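Local structure of adenosine deaminase (Burkholderia ambifaria, 4GXW) at residues 4-9 against 314-319; 269-274 against 283-288; 323-328 against 355-360. The protein binds a zinc ion in a TIM-barrel amidohydrolase fold and probably deaminates a purine such as adenine or adenosine by hydrolysis. One frame throughout, in Å; residues are numbered along the deposited sequence. Where two conformers were deposited one is given.

Contact 1 of 3, residues 4-9 against 314-319; sequences GTPGNV and WELMFS
In this TIM-barrel amidohydrolase the start of the chain folds back over one of the outer helices, and here the loop 4-9 lies against the C-terminal half of helix 310-319, with Pro6 touching Glu315 and Leu316. The two segments share no hydrogen bond; apolar surface does the work. Leu316 supplies the middle of the patch. The CD2 methyl of Leu316 packs 4.1 Å from Pro6 CB and 3.9 Å from Val9 CG2, so a single branch meets both loop side chains. The Pro6 ring and the Leu316 side chain run past one another in opposite senses. Glu315 sends an extended chain out beside the proline; with CG anti to the backbone N (chi1 172°), the Glu315 chain crosses the proline side chain at about a right angle and brings OE2 to its CG. Glu315 also touches Ile18. The loop holds its own bend: Asn8 N donates to Thr5 O at 3.1 Å, and this turn brings Pro6 and Val9 round to the same leucine. Beyond the helix, Met317 reaches strand 295-298 through Ile296 and Pro298. Where proline and glutamate meet, Pro6 CG comes to 3.6 Å from Glu315 OE2.

Contact 2 of 3, residues 269-274 against 283-288; sequences SYYLRT and RHPMRK
His284 and Pro285 are the two residues of 283-288 that meet Tyr271, the one side chain of helix 269-274 to reach across. His284 comes first, where the chain leaves helical geometry after helix 280-283. Its first torsion turns the imidazole away from its own backbone N, and the ring swings toward the tyrosine even though the side chain does not set out in that direction. The rings meet obliquely, planes at 49°, in neither a stack nor a T-shape. Tyr271 CD2 lies above one imidazole face, toward its rim, 3.6 Å from His284 CE1, while Tyr271 CB makes an off-centre CH-pi contact with the same ring. Tyr243 and Phe321 also meet this imidazole, which is thus set among aromatic rings.

Next comes Pro285, whose CD sits over the Tyr271 ring in a CH-pi contact, 3.8 Å from the centroid and 18° off the ring normal. Tyr270 CD2 covers the opposite face, so the phenol ring is sandwiched between its helix neighbour and the proline. Pro285 CG reaches 3.4 Å from Tyr271 OH. In the barrel, this places the short helix after strand 261-264 against the loop leading into strand 295-298; the Tyr271 side chain is about 12 Å from the zinc ion.

Met286 contributes its backbone N, which donates to His284 ND1 at 3.2 Å, tilted 17° from the imidazole plane, a bond that would help hold the ring's rotation. Two turn-like backbone bonds follow, Arg287 N to His284 O and Lys288 N to Pro285 O, each 3.0 Å.

Contact 3 of 3, residues 323-328 against 355-360; sequences FTIADL and PEFDML
Phe357 of helix 343-371 drives its ring at the first turn of helix 325-338, and the tight part of the contact is at the ring's far end. A chi1 of -176° swings the Phe357 ring away from its own N and aims it toward the neighbouring helix. There Phe357 CZ comes to 3.3 Å from Ile325 O, with the carbonyl oxygen at the ring edge and near its plane. The CG2 branch of Ile325 packs beside it, 3.8 Å from Phe357 CE1. Toward Leu328 the fit slackens: Phe357 CE2 stands 4.0 Å from the backbone C of Leu328, and the nearest side-chain pair, Leu328 CB and Phe357 CZ, is 4.3 Å apart. Lys329, Met332 and Leu29 also touch the phenylalanine. Ala326 and Asp358, by contrast, are exposed and do not touch the other segment; the Asp358 carboxylate is tied to Lys329 by a salt bridge. Thr324 starts its helix with reciprocal bonds, its N donating to Asp327 OD2 at 2.9 Å and its OG1 accepting from Asp327 N at 3.1 Å. The result is a capping box at the start of a helix, beside a helix-helix contact that joins the long C-terminal helix to the outside of the barrel.

How the contacts relate
Along the chain, contact 1 opens at the N-terminal loop and closes on helix 310-319, so that contact 2 falls wholly between its two segments; contact 3 follows both. The centres of contacts 1 and 2 are about 13 Å apart, those of contacts 1 and 3 about 18 Å, and those of contacts 2 and 3 about 25 Å. Contact 1 stands between its neighbours: Val9 CG1 packs against Leu272 CD2 of contact 2, while Trp314 and Phe318 of helix 310-319 lean on the start of helix 325-338 in contact 3. Together they tie the N-terminal loop and the C-terminal helix to the late part of the barrel, with contact 3 away from the zinc site.

Contact 1 of 3, residues 4-9 against 314-319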
loop_
_atom_site.group_PDB
_atom_site.type_symbol
_atom_site.label_atom_id
_atom_site.label_comp_id
_atom_site.label_asym_id
_atom_site.label_seq_id
_atom_site.Cartn_x
_atom_site.Cartn_y
_atom_site.Cartn_z
ATOM N N GLY A 4 -17.585 10.352 -12.626
ATOM C CA GLY A 4 -16.885 9.080 -12.696
ATOM C C GLY A 4 -16.828 8.388 -11.346
ATOM O O GLY A 4 -17.519 8.783 -10.408
ATOM N N THR A 5 -16.007 7.348 -11.248
ATOM C CA THR A 5 -15.801 6.649 -9.988
ATOM C C THR A 5 -14.328 6.717 -9.643
ATOM O O THR A 5 -13.493 6.781 -10.544
ATOM C CB THR A 5 -16.214 5.169 -10.084
ATOM O OG1 THR A 5 -15.477 4.537 -11.139
ATOM C CG2 THR A 5 -17.698 5.043 -10.351
ATOM N N PRO A 6 -13.998 6.697 -8.342
ATOM C CA PRO A 6 -12.581 6.649 -7.976
ATOM C C PRO A 6 -11.903 5.436 -8.610
ATOM O O PRO A 6 -12.493 4.349 -8.660
ATOM C CB PRO A 6 -12.616 6.501 -6.450
ATOM C CG PRO A 6 -13.934 7.088 -6.045
ATOM C CD PRO A 6 -14.879 6.731 -7.161
ATOM N N GLY A 7 -10.700 5.641 -9.137
ATOM C CA GLY A 7 -9.924 4.566 -9.732
ATOM C C GLY A 7 -10.530 3.985 -10.998
ATOM O O GLY A 7 -10.108 2.927 -11.461
ATOM N N ASN A 8 -11.519 4.677 -11.557
ATOM C CA ASN A 8 -12.243 4.182 -12.729
ATOM C C ASN A 8 -12.769 2.760 -12.552
ATOM O O ASN A 8 -12.833 1.988 -13.511
ATOM C CB ASN A 8 -11.383 4.280 -13.996
ATOM C CG ASN A 8 -10.965 5.705 -14.308
ATOM O OD1 ASN A 8 -11.637 6.661 -13.927
ATOM N ND2 ASN A 8 -9.848 5.850 -15.012
ATOM N N VAL A 9 -13.134 2.416 -11.320
ATOM C CA VAL A 9 -13.728 1.118 -11.029
ATOM C C VAL A 9 -15.179 1.117 -11.523
ATOM O O VAL A 9 -15.736 2.184 -11.817
ATOM C CB VAL A 9 -13.660 0.801 -9.518
ATOM C CG1 VAL A 9 -12.224 0.919 -9.007
ATOM C CG2 VAL A 9 -14.587 1.721 -8.721
ATOM N N TRP A 314 -10.686 4.899 0.957
ATOM C CA TRP A 314 -11.641 4.794 2.049
ATOM C C TRP A 314 -13.093 4.905 1.549
ATOM O O TRP A 314 -13.961 4.124 1.947
ATOM C CB TRP A 314 -11.300 5.826 3.147
ATOM C CG TRP A 314 -10.132 5.356 3.936
ATOM C CD1 TRP A 314 -8.816 5.461 3.595
ATOM C CD2 TRP A 314 -10.172 4.615 5.165
ATOM N NE1 TRP A 314 -8.030 4.854 4.551
ATOM C CE2 TRP A 314 -8.839 4.325 5.519
ATOM C CE3 TRP A 314 -11.204 4.183 6.003
ATOM C CZ2 TRP A 314 -8.513 3.615 6.680
ATOM C CZ3 TRP A 314 -10.880 3.482 7.149
ATOM C CH2 TRP A 314 -9.546 3.205 7.476
ATOM N N GLU A 315 -13.342 5.853 0.648
ATOM C CA GLU A 315 -14.667 6.016 0.051
ATOM C C GLU A 315 -15.176 4.713 -0.584
ATOM O O GLU A 315 -16.321 4.316 -0.360
ATOM C CB GLU A 315 -14.638 7.129 -0.998
ATOM C CG GLU A 315 -15.924 7.234 -1.806
ATOM C CD GLU A 315 -15.873 8.322 -2.860
ATOM O OE1 GLU A 315 -15.133 9.311 -2.660
ATOM O OE2 GLU A 315 -16.572 8.193 -3.896
ATOM N N LEU A 316 -14.316 4.039 -1.353
ATOM C CA LEU A 316 -14.716 2.809 -2.037
ATOM C C LEU A 316 -15.205 1.722 -1.083
ATOM O O LEU A 316 -16.123 0.969 -1.411
ATOM C CB LEU A 316 -13.570 2.266 -2.897
ATOM C CG LEU A 316 -13.244 3.060 -4.161
ATOM C CD1 LEU A 316 -12.021 2.472 -4.855
ATOM C CD2 LEU A 316 -14.439 3.102 -5.108
ATOM N N MET A 317 -14.590 1.628 0.091
ATOM C CA MET A 317 -15.029 0.642 1.077
ATOM C C MET A 317 -16.501 0.844 1.453
ATOM O O MET A 317 -17.255 -0.119 1.621
ATOM C CB MET A 317 -14.154 0.713 2.329
ATOM C CG MET A 317 -12.676 0.542 2.056
ATOM S SD MET A 317 -12.221 -1.064 1.364
ATOM C CE MET A 317 -12.241 -2.086 2.825
ATOM N N PHE A 318 -16.893 2.110 1.561
ATOM C CA PHE A 318 -18.255 2.514 1.888
ATOM C C PHE A 318 -19.183 2.476 0.667
ATOM O O PHE A 318 -20.310 1.987 0.753
ATOM C CB PHE A 318 -18.207 3.922 2.497
ATOM C CG PHE A 318 -19.551 4.481 2.892
ATOM C CD1 PHE A 318 -20.057 4.269 4.166
ATOM C CD2 PHE A 318 -20.288 5.251 2.003
ATOM C CE1 PHE A 318 -21.286 4.797 4.537
ATOM C CE2 PHE A 318 -21.514 5.783 2.369
ATOM C CZ PHE A 318 -22.013 5.549 3.636
ATOM N N SER A 319 -18.727 2.989 -0.472
ATOM C CA SER A 319 -19.624 3.154 -1.615
ATOM C C SER A 319 -19.882 1.854 -2.369
ATOM O O SER A 319 -20.951 1.672 -2.932
ATOM C CB SER A 319 -19.067 4.198 -2.592
ATOM O OG SER A 319 -17.816 3.779 -3.109
#

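Contact 2 of 3, residues 269-274 against 283-288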
loop_
_atom_site.group_PDB
_atom_site.type_symbol
_atom_site.label_atom_id
_atom_site.label_comp_id
_atom_site.label_asym_id
_atom_site.label_seq_id
_atom_site.Cartn_x
_atom_site.Cartn_y
_atom_site.Cartn_z
ATOM N N SER A 269 -5.681 -4.630 -9.217
ATOM C CA SER A 269 -5.854 -4.773 -10.658
ATOM C C SER A 269 -6.343 -6.158 -11.056
ATOM O O SER A 269 -7.155 -6.289 -11.979
ATOM C CB SER A 269 -4.553 -4.467 -11.402
ATOM O OG SER A 269 -4.108 -3.149 -11.150
ATOM N N TYR A 270 -5.821 -7.188 -10.391
ATOM C CA TYR A 270 -6.186 -8.555 -10.734
ATOM C C TYR A 270 -7.697 -8.761 -10.675
ATOM O O TYR A 270 -8.288 -9.296 -11.618
ATOM C CB TYR A 270 -5.450 -9.569 -9.841
ATOM C CG TYR A 270 -5.888 -11.006 -10.075
ATOM C CD1 TYR A 270 -5.387 -11.757 -11.137
ATOM C CD2 TYR A 270 -6.813 -11.608 -9.231
ATOM C CE1 TYR A 270 -5.807 -13.071 -11.340
ATOM C CE2 TYR A 270 -7.235 -12.906 -9.428
ATOM C CZ TYR A 270 -6.729 -13.631 -10.479
ATOM O OH TYR A 270 -7.142 -14.925 -10.656
ATOM N N TYR A 271 -8.330 -8.354 -9.577
ATOM C CA TYR A 271 -9.772 -8.567 -9.472
ATOM C C TYR A 271 -10.580 -7.684 -10.417
ATOM O O TYR A 271 -11.605 -8.124 -10.925
ATOM C CB TYR A 271 -10.277 -8.503 -8.016
ATOM C CG TYR A 271 -9.896 -9.747 -7.235
ATOM C CD1 TYR A 271 -10.371 -10.998 -7.618
ATOM C CD2 TYR A 271 -9.049 -9.677 -6.134
ATOM C CE1 TYR A 271 -10.009 -12.152 -6.935
ATOM C CE2 TYR A 271 -8.683 -10.825 -5.436
ATOM C CZ TYR A 271 -9.165 -12.060 -5.842
ATOM O OH TYR A 271 -8.801 -13.195 -5.156
ATOM N N LEU A 272 -10.116 -6.461 -10.669
ATOM C CA LEU A 272 -10.777 -5.597 -11.655
ATOM C C LEU A 272 -10.729 -6.209 -13.053
ATOM O O LEU A 272 -11.662 -6.070 -13.844
ATOM C CB LEU A 272 -10.135 -4.203 -11.679
ATOM C CG LEU A 272 -10.543 -3.243 -10.559
ATOM C CD1 LEU A 272 -9.621 -2.035 -10.507
ATOM C CD2 LEU A 272 -11.972 -2.801 -10.787
ATOM N N ARG A 273 -9.632 -6.895 -13.351
ATOM C CA ARG A 273 -9.411 -7.443 -14.678
ATOM C C ARG A 273 -10.149 -8.766 -14.879
ATOM O O ARG A 273 -10.645 -9.046 -15.974
ATOM C CB ARG A 273 -7.905 -7.616 -14.891
ATOM C CG ARG A 273 -7.480 -8.019 -16.277
ATOM C CD ARG A 273 -5.956 -7.950 -16.412
ATOM N NE ARG A 273 -5.247 -8.792 -15.448
ATOM C CZ ARG A 273 -4.506 -8.335 -14.444
ATOM N NH1 ARG A 273 -4.381 -7.027 -14.243
ATOM N NH2 ARG A 273 -3.890 -9.185 -13.632
ATOM N N THR A 274 -10.253 -9.570 -13.824
ATOM C CA THR A 274 -10.762 -10.936 -13.960
ATOM C C THR A 274 -12.241 -11.128 -13.625
ATOM O O THR A 274 -12.865 -12.074 -14.104
ATOM C CB THR A 274 -9.914 -11.961 -13.147
ATOM O OG1 THR A 274 -9.908 -11.596 -11.758
ATOM C CG2 THR A 274 -8.494 -12.015 -13.668
ATOM N N ARG A 283 -18.171 -9.890 -5.638
ATOM C CA ARG A 283 -17.405 -11.130 -5.524
ATOM C C ARG A 283 -15.956 -10.953 -5.095
ATOM O O ARG A 283 -15.229 -11.936 -4.932
ATOM C CB ARG A 283 -17.457 -11.913 -6.832
ATOM C CG ARG A 283 -18.824 -12.504 -7.127
ATOM C CD ARG A 283 -19.347 -13.323 -5.947
ATOM N NE ARG A 283 -18.407 -14.368 -5.546
ATOM C CZ ARG A 283 -18.385 -15.592 -6.066
ATOM N NH1 ARG A 283 -19.253 -15.929 -7.010
ATOM N NH2 ARG A 283 -17.490 -16.480 -5.648
ATOM N N HIS A 284 -15.531 -9.709 -4.911
ATOM C CA HIS A 284 -14.199 -9.442 -4.394
ATOM C C HIS A 284 -14.049 -10.069 -3.008
ATOM O O HIS A 284 -14.827 -9.771 -2.111
ATOM C CB HIS A 284 -13.992 -7.939 -4.290
ATOM C CG HIS A 284 -12.560 -7.521 -4.275
ATOM N ND1 HIS A 284 -11.636 -8.038 -3.392
ATOM C CD2 HIS A 284 -11.894 -6.616 -5.030
ATOM C CE1 HIS A 284 -10.463 -7.471 -3.606
ATOM N NE2 HIS A 284 -10.592 -6.607 -4.597
ATOM N N PRO A 285 -13.041 -10.935 -2.824
ATOM C CA PRO A 285 -12.885 -11.587 -1.516
ATOM C C PRO A 285 -12.709 -10.615 -0.355
ATOM O O PRO A 285 -13.069 -10.952 0.776
ATOM C CB PRO A 285 -11.621 -12.430 -1.686
ATOM C CG PRO A 285 -11.553 -12.711 -3.141
ATOM C CD PRO A 285 -12.113 -11.484 -3.831
ATOM N N MET A 286 -12.154 -9.432 -0.615
ATOM C CA MET A 286 -12.005 -8.410 0.418
ATOM C C MET A 286 -13.326 -8.145 1.140
ATOM O O MET A 286 -13.347 -7.929 2.355
ATOM C CB MET A 286 -11.460 -7.109 -0.187
ATOM C CG MET A 286 -11.315 -5.945 0.788
ATOM S SD MET A 286 -10.877 -4.393 -0.033
ATOM C CE MET A 286 -12.375 -4.064 -0.951
ATOM N N ARG A 287 -14.426 -8.185 0.396
ATOM C CA ARG A 287 -15.742 -7.887 0.955
ATOM C C ARG A 287 -16.107 -8.830 2.110
ATOM O O ARG A 287 -16.819 -8.432 3.041
ATOM C CB ARG A 287 -16.804 -7.958 -0.152
ATOM C CG ARG A 287 -18.182 -7.449 0.230
ATOM C CD ARG A 287 -19.208 -7.793 -0.849
ATOM N NE ARG A 287 -20.482 -7.130 -0.596
ATOM C CZ ARG A 287 -20.832 -5.980 -1.160
ATOM N NH1 ARG A 287 -22.004 -5.425 -0.876
ATOM N NH2 ARG A 287 -20.005 -5.392 -2.017
ATOM N N LYS A 288 -15.605 -10.059 2.047
ATOM C CA LYS A 288 -15.952 -11.102 3.012
ATOM C C LYS A 288 -14.983 -11.181 4.187
ATOM O O LYS A 288 -15.256 -11.873 5.160
ATOM C CB LYS A 288 -15.958 -12.479 2.337
ATOM C CG LYS A 288 -16.815 -12.624 1.094
ATOM C CD LYS A 288 -16.473 -13.938 0.390
ATOM C CE LYS A 288 -17.422 -14.261 -0.756
ATOM N NZ LYS A 288 -17.075 -13.520 -2.005
#

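Contact 3 of 3, residues 323-328 against 355-360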
loop_
_atom_site.group_PDB
_atom_site.type_symbol
_atom_site.label_atom_id
_atom_site.label_comp_id
_atom_site.label_asym_id
_atom_site.label_seq_id
_atom_site.Cartn_x
_atom_site.Cartn_y
_atom_site.Cartn_z
ATOM N N PHE A 323 -19.398 -1.567 3.467
ATOM C CA PHE A 323 -18.930 -1.341 4.827
ATOM C C PHE A 323 -19.535 -0.072 5.402
ATOM O O PHE A 323 -19.605 0.956 4.727
ATOM C CB PHE A 323 -17.406 -1.328 4.873
ATOM C CG PHE A 323 -16.799 -2.653 4.529
ATOM C CD1 PHE A 323 -17.091 -3.777 5.295
ATOM C CD2 PHE A 323 -15.975 -2.793 3.422
ATOM C CE1 PHE A 323 -16.546 -5.019 4.977
ATOM C CE2 PHE A 323 -15.420 -4.027 3.100
ATOM C CZ PHE A 323 -15.713 -5.139 3.879
ATOM N N THR A 324 -19.974 -0.159 6.651
ATOM C CA THR A 324 -20.623 0.970 7.308
ATOM C C THR A 324 -19.614 1.925 7.923
ATOM O O THR A 324 -18.416 1.622 8.005
ATOM C CB THR A 324 -21.515 0.489 8.444
ATOM O OG1 THR A 324 -20.697 -0.142 9.437
ATOM C CG2 THR A 324 -22.572 -0.496 7.924
ATOM N N ILE A 325 -20.113 3.068 8.385
ATOM C CA ILE A 325 -19.280 4.013 9.118
ATOM C C ILE A 325 -18.592 3.333 10.306
ATOM O O ILE A 325 -17.386 3.500 10.518
ATOM C CB ILE A 325 -20.102 5.218 9.598
ATOM C CG1 ILE A 325 -20.676 5.980 8.399
ATOM C CG2 ILE A 325 -19.234 6.132 10.436
ATOM C CD1 ILE A 325 -19.622 6.659 7.543
ATOM N N ALA A 326 -19.347 2.526 11.046
ATOM C CA ALA A 326 -18.792 1.768 12.162
ATOM C C ALA A 326 -17.677 0.817 11.718
ATOM O O ALA A 326 -16.653 0.704 12.388
ATOM C CB ALA A 326 -19.892 1.001 12.875
ATOM N N ASP A 327 -17.872 0.136 10.590
ATOM C CA ASP A 327 -16.816 -0.707 10.026
ATOM C C ASP A 327 -15.552 0.099 9.730
ATOM O O ASP A 327 -14.437 -0.351 10.005
ATOM C CB ASP A 327 -17.277 -1.386 8.729
ATOM C CG ASP A 327 -18.329 -2.448 8.953
ATOM O OD1 ASP A 327 -18.300 -3.130 10.005
ATOM O OD2 ASP A 327 -19.183 -2.618 8.050
ATOM N N LEU A 328 -15.724 1.283 9.148
ATOM C CA LEU A 328 -14.582 2.150 8.843
ATOM C C LEU A 328 -13.823 2.565 10.111
ATOM O O LEU A 328 -12.597 2.638 10.095
ATOM C CB LEU A 328 -15.008 3.375 8.019
ATOM C CG LEU A 328 -14.905 3.233 6.490
ATOM C CD1 LEU A 328 -15.624 1.988 5.978
ATOM C CD2 LEU A 328 -15.424 4.491 5.792
ATOM N N PRO A 355 -11.929 9.557 19.241
ATOM C CA PRO A 355 -12.857 10.688 19.415
ATOM C C PRO A 355 -12.910 11.606 18.197
ATOM O O PRO A 355 -13.963 12.199 17.920
ATOM C CB PRO A 355 -12.271 11.467 20.599
ATOM C CG PRO A 355 -11.376 10.540 21.291
ATOM C CD PRO A 355 -10.916 9.512 20.311
ATOM N N GLU A 356 -11.794 11.764 17.485
ATOM C CA GLU A 356 -11.820 12.573 16.265
ATOM C C GLU A 356 -12.772 11.959 15.252
ATOM O O GLU A 356 -13.581 12.664 14.638
ATOM C CB GLU A 356 -10.442 12.670 15.610
ATOM C CG GLU A 356 -9.463 13.627 16.248
ATOM C CD GLU A 356 -8.240 13.833 15.381
ATOM O OE1 GLU A 356 -8.335 14.571 14.371
ATOM O OE2 GLU A 356 -7.178 13.238 15.686
ATOM N N PHE A 357 -12.654 10.648 15.059
ATOM C CA PHE A 357 -13.543 9.936 14.150
ATOM C C PHE A 357 -15.004 10.140 14.549
ATOM O O PHE A 357 -15.857 10.419 13.699
ATOM C CB PHE A 357 -13.207 8.434 14.147
ATOM C CG PHE A 357 -14.012 7.624 13.160
ATOM C CD1 PHE A 357 -15.330 7.275 13.422
ATOM C CD2 PHE A 357 -13.432 7.190 11.978
ATOM C CE1 PHE A 357 -16.064 6.535 12.507
ATOM C CE2 PHE A 357 -14.158 6.445 11.055
ATOM C CZ PHE A 357 -15.473 6.116 11.327
ATOM N N ASP A 358 -15.286 9.980 15.838
ATOM C CA ASP A 358 -16.647 10.123 16.346
ATOM C C ASP A 358 -17.231 11.489 15.999
ATOM O O ASP A 358 -18.392 11.593 15.595
ATOM C CB ASP A 358 -16.699 9.902 17.863
ATOM C CG ASP A 358 -16.418 8.465 18.272
ATOM O OD1 ASP A 358 -16.511 7.550 17.423
ATOM O OD2 ASP A 358 -16.113 8.258 19.471
ATOM N N MET A 359 -16.431 12.542 16.160
ATOM C CA MET A 359 -16.892 13.877 15.793
ATOM C C MET A 359 -17.148 14.006 14.291
ATOM O O MET A 359 -18.149 14.601 13.889
ATOM C CB MET A 359 -15.911 14.954 16.256
ATOM C CG MET A 359 -16.049 15.295 17.730
ATOM S SD MET A 359 -15.125 16.757 18.214
ATOM C CE MET A 359 -16.001 18.041 17.324
ATOM N N LEU A 360 -16.268 13.443 13.468
ATOM C CA LEU A 360 -16.456 13.503 12.023
ATOM C C LEU A 360 -17.731 12.779 11.604
ATOM O O LEU A 360 -18.440 13.243 10.713
ATOM C CB LEU A 360 -15.233 12.928 11.301
ATOM C CG LEU A 360 -13.945 13.748 11.462
ATOM C CD1 LEU A 360 -12.772 13.050 10.781
ATOM C CD2 LEU A 360 -14.123 15.174 10.919
#